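PDB 4RMO: CptN Toxin from Eubacterium rectale DSM 17629, which is the toxin of a type III toxin-antitoxin system linked to bacteriophage resistance, bound by its pseudoknot RNA antitoxin, and probably cleaves RNA. Local coordinates for residues Ser15-Pro20 against Gln147-Arg152. Sequence-based numbering, arbitrary orientation.
With nucleotides of chain B.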
loop_
_atom_site.group_PDB
_atom_site.type_symbol
_atom_site.label_atom_id
_atom_site.label_comp_id
_atom_site.label_asym_id
_atom_site.label_seq_id
_atom_site.Cartn_x
_atom_site.Cartn_y
_atom_site.Cartn_z
ATOM N N SER A 15 -25.474 -19.239 25.919
ATOM C CA SER A 15 -26.335 -20.300 26.488
ATOM C C SER A 15 -27.032 -21.079 25.360
ATOM O O SER A 15 -27.021 -22.290 25.396
ATOM C CB SER A 15 -27.333 -19.726 27.524
ATOM O OG SER A 15 -28.183 -18.756 26.923
ATOM N N ASP A 16 -27.467 -20.424 24.277
ATOM C CA ASP A 16 -27.976 -21.187 23.103
ATOM C C ASP A 16 -26.948 -22.115 22.496
ATOM O O ASP A 16 -27.250 -23.273 22.257
ATOM C CB ASP A 16 -28.457 -20.266 21.977
ATOM C CG ASP A 16 -29.808 -19.618 22.267
ATOM O OD1 ASP A 16 -30.427 -19.944 23.301
ATOM O OD2 ASP A 16 -30.228 -18.782 21.436
HETATM N N MSE A 17 -25.708 -21.660 22.267
HETATM C CA MSE A 17 -24.721 -22.532 21.583
HETATM C C MSE A 17 -24.106 -23.528 22.522
HETATM O O MSE A 17 -23.567 -24.561 22.077
HETATM C CB MSE A 17 -23.579 -21.734 20.933
HETATM C CG MSE A 17 -24.060 -20.701 19.937
HETATM SE SE MSE A 17 -25.202 -21.442 18.760
HETATM C CE MSE A 17 -26.010 -19.952 18.099
ATOM N N SER A 18 -24.024 -23.183 23.804
ATOM C CA SER A 18 -23.530 -24.138 24.782
ATOM C C SER A 18 -22.186 -24.775 24.368
ATOM O O SER A 18 -22.017 -26.000 24.426
ATOM C CB SER A 18 -24.609 -25.221 24.979
ATOM O OG SER A 18 -24.317 -26.010 26.094
ATOM N N ASP A 19 -21.214 -23.946 23.967
ATOM C CA ASP A 19 -19.897 -24.466 23.552
ATOM C C ASP A 19 -18.890 -24.173 24.613
ATOM O O ASP A 19 -18.561 -23.021 24.862
ATOM C CB ASP A 19 -19.485 -23.827 22.253
ATOM C CG ASP A 19 -18.232 -24.446 21.646
ATOM O OD1 ASP A 19 -17.265 -24.786 22.369
ATOM O OD2 ASP A 19 -18.209 -24.574 20.415
ATOM N N PRO A 20 -18.354 -25.210 25.244
ATOM C CA PRO A 20 -17.446 -24.959 26.358
ATOM C C PRO A 20 -16.113 -24.366 25.952
ATOM O O PRO A 20 -15.305 -24.032 26.834
ATOM C CB PRO A 20 -17.223 -26.361 26.960
ATOM C CG PRO A 20 -17.437 -27.288 25.797
ATOM C CD PRO A 20 -18.505 -26.649 24.960
ATOM N N GLN A 147 -18.347 -24.885 13.138
ATOM C CA GLN A 147 -19.230 -25.511 12.138
ATOM C C GLN A 147 -20.659 -25.722 12.716
ATOM O O GLN A 147 -21.667 -25.356 12.108
ATOM C CB GLN A 147 -18.633 -26.834 11.643
ATOM C CG GLN A 147 -19.342 -27.463 10.444
ATOM C CD GLN A 147 -19.448 -26.525 9.227
ATOM O OE1 GLN A 147 -18.615 -25.612 9.031
ATOM N NE2 GLN A 147 -20.458 -26.768 8.382
ATOM N N LYS A 148 -20.731 -26.259 13.908
ATOM C CA LYS A 148 -22.013 -26.475 14.540
ATOM C C LYS A 148 -22.769 -25.149 14.723
ATOM O O LYS A 148 -23.949 -25.051 14.383
ATOM C CB LYS A 148 -21.815 -27.172 15.890
ATOM C CG LYS A 148 -23.104 -27.606 16.559
ATOM C CD LYS A 148 -22.796 -28.409 17.811
ATOM C CE LYS A 148 -23.829 -28.077 18.877
ATOM N NZ LYS A 148 -23.933 -29.108 19.945
ATOM N N ILE A 149 -22.062 -24.120 15.204
ATOM C CA ILE A 149 -22.681 -22.787 15.382
ATOM C C ILE A 149 -23.148 -22.216 14.053
ATOM O O ILE A 149 -24.266 -21.720 13.934
ATOM C CB ILE A 149 -21.716 -21.781 16.046
ATOM C CG1 ILE A 149 -21.326 -22.256 17.448
ATOM C CG2 ILE A 149 -22.404 -20.429 16.163
ATOM C CD1 ILE A 149 -20.122 -21.549 18.021
ATOM N N TYR A 150 -22.289 -22.315 13.053
ATOM C CA TYR A 150 -22.606 -21.816 11.725
ATOM C C TYR A 150 -23.892 -22.456 11.170
ATOM O O TYR A 150 -24.771 -21.758 10.684
ATOM C CB TYR A 150 -21.435 -22.116 10.798
ATOM C CG TYR A 150 -21.462 -21.517 9.419
ATOM C CD1 TYR A 150 -21.490 -20.149 9.237
ATOM C CD2 TYR A 150 -21.331 -22.319 8.284
ATOM C CE1 TYR A 150 -21.447 -19.596 7.972
ATOM C CE2 TYR A 150 -21.274 -21.779 7.009
ATOM C CZ TYR A 150 -21.340 -20.420 6.861
ATOM O OH TYR A 150 -21.288 -19.857 5.617
ATOM N N GLU A 151 -24.012 -23.771 11.299
ATOM C CA GLU A 151 -25.242 -24.480 10.826
ATOM C C GLU A 151 -26.459 -24.066 11.628
ATOM O O GLU A 151 -27.505 -23.807 11.062
ATOM C CB GLU A 151 -25.044 -26.006 10.884
ATOM C CG GLU A 151 -23.955 -26.434 9.893
ATOM C CD GLU A 151 -23.609 -27.904 9.949
ATOM O OE1 GLU A 151 -24.042 -28.593 10.904
ATOM O OE2 GLU A 151 -22.894 -28.364 9.044
ATOM N N ARG A 152 -26.316 -23.940 12.948
ATOM C CA ARG A 152 -27.453 -23.480 13.752
ATOM C C ARG A 152 -27.935 -22.119 13.299
ATOM O O ARG A 152 -29.149 -21.884 13.229
ATOM C CB ARG A 152 -27.104 -23.454 15.227
ATOM C CG ARG A 152 -28.288 -23.328 16.174
ATOM C CD ARG A 152 -28.148 -24.249 17.394
ATOM N NE ARG A 152 -28.790 -23.892 18.674
ATOM C CZ ARG A 152 -29.808 -23.054 18.867
ATOM N NH1 ARG A 152 -30.408 -22.415 17.871
ATOM N NH2 ARG A 152 -30.225 -22.866 20.094
ATOM O "O5'" A B 1 -10.730 -15.213 29.519
ATOM C "C5'" A B 1 -10.417 -14.863 30.906
ATOM C "C4'" A B 1 -10.355 -16.077 31.804
ATOM O "O4'" A B 1 -11.660 -16.695 31.910
ATOM C "C3'" A B 1 -9.440 -17.213 31.362
ATOM O "O3'" A B 1 -8.104 -16.943 31.743
ATOM C "C2'" A B 1 -10.032 -18.393 32.108
ATOM O "O2'" A B 1 -9.674 -18.387 33.467
ATOM C "C1'" A B 1 -11.524 -18.105 31.978
ATOM N N9 A B 1 -12.141 -18.672 30.787
ATOM C C8 A B 1 -12.595 -18.001 29.679
ATOM N N7 A B 1 -13.129 -18.781 28.768
ATOM C C5 A B 1 -13.050 -20.046 29.326
ATOM C C6 A B 1 -13.422 -21.314 28.848
ATOM N N6 A B 1 -14.002 -21.520 27.671
ATOM N N1 A B 1 -13.192 -22.378 29.649
ATOM C C2 A B 1 -12.605 -22.169 30.838
ATOM N N3 A B 1 -12.184 -21.031 31.384
ATOM C C4 A B 1 -12.439 -19.994 30.569
#
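Ile149 and Arg152 of helix 146-153 rest on the C-terminal end of helix 11-17 and the turn after it, meeting Met17, Asp16 and Asp19 without a single hydrogen bond between the two segments. At the start of the later segment, the amide of Gln147 reaches along its own helix to Glu151, NE2 to OE2 3.0 Å, the nitrogen approaching from above the carboxylate plane. Lys148 follows, its backbone N hydrogen-bonded to Asp145 OD1. Ile149 supplies the buried, apolar part of the interface. Its CG2 lies 3.9 Å from SE of Met17, here a selenomethionine, and its CG1 is 4.0 Å from CG of the same residue, the two side chains crossing at about a right angle. A bend at chi2 (-50°) carries the selenium over to CG2 and CG1 of Ile149, and Tyr99 also touches the Met17 side chain. The CD1 end of Ile149 extends instead to the carboxylate of Asp19, 4.3 Å from OD2; OD1 and OD2 of Asp19 are held by the backbone N of Tyr21 and of Asp145 respectively. The contact thus joins the C-terminal helix to the short helix that follows the first strand of the antiparallel sheet. Ser18, with positive phi, is the first residue past the end of that earlier helix, and two residues on, Pro20 O accepts a hydrogen bond from N6 of A1 of chain B (3.0 Å, 163°), which places this turn beside the RNA. One helical turn beyond Lys148, Arg152 lies at the solvent-exposed margin of the contact. Its chain, bent at chi2, passes Met17 with CD 4.3 Å from SE, and its guanidinium comes obliquely upon Asp16, NH2 3.7 Å from CB. OD2 of Asp16 stays 4.3 Å from NH2 and well out of the guanidinium plane, so no N-H is directed at it, and any attraction between the two groups would come from their charges; that oxygen is hydrogen-bonded to the hydroxyl of Tyr99.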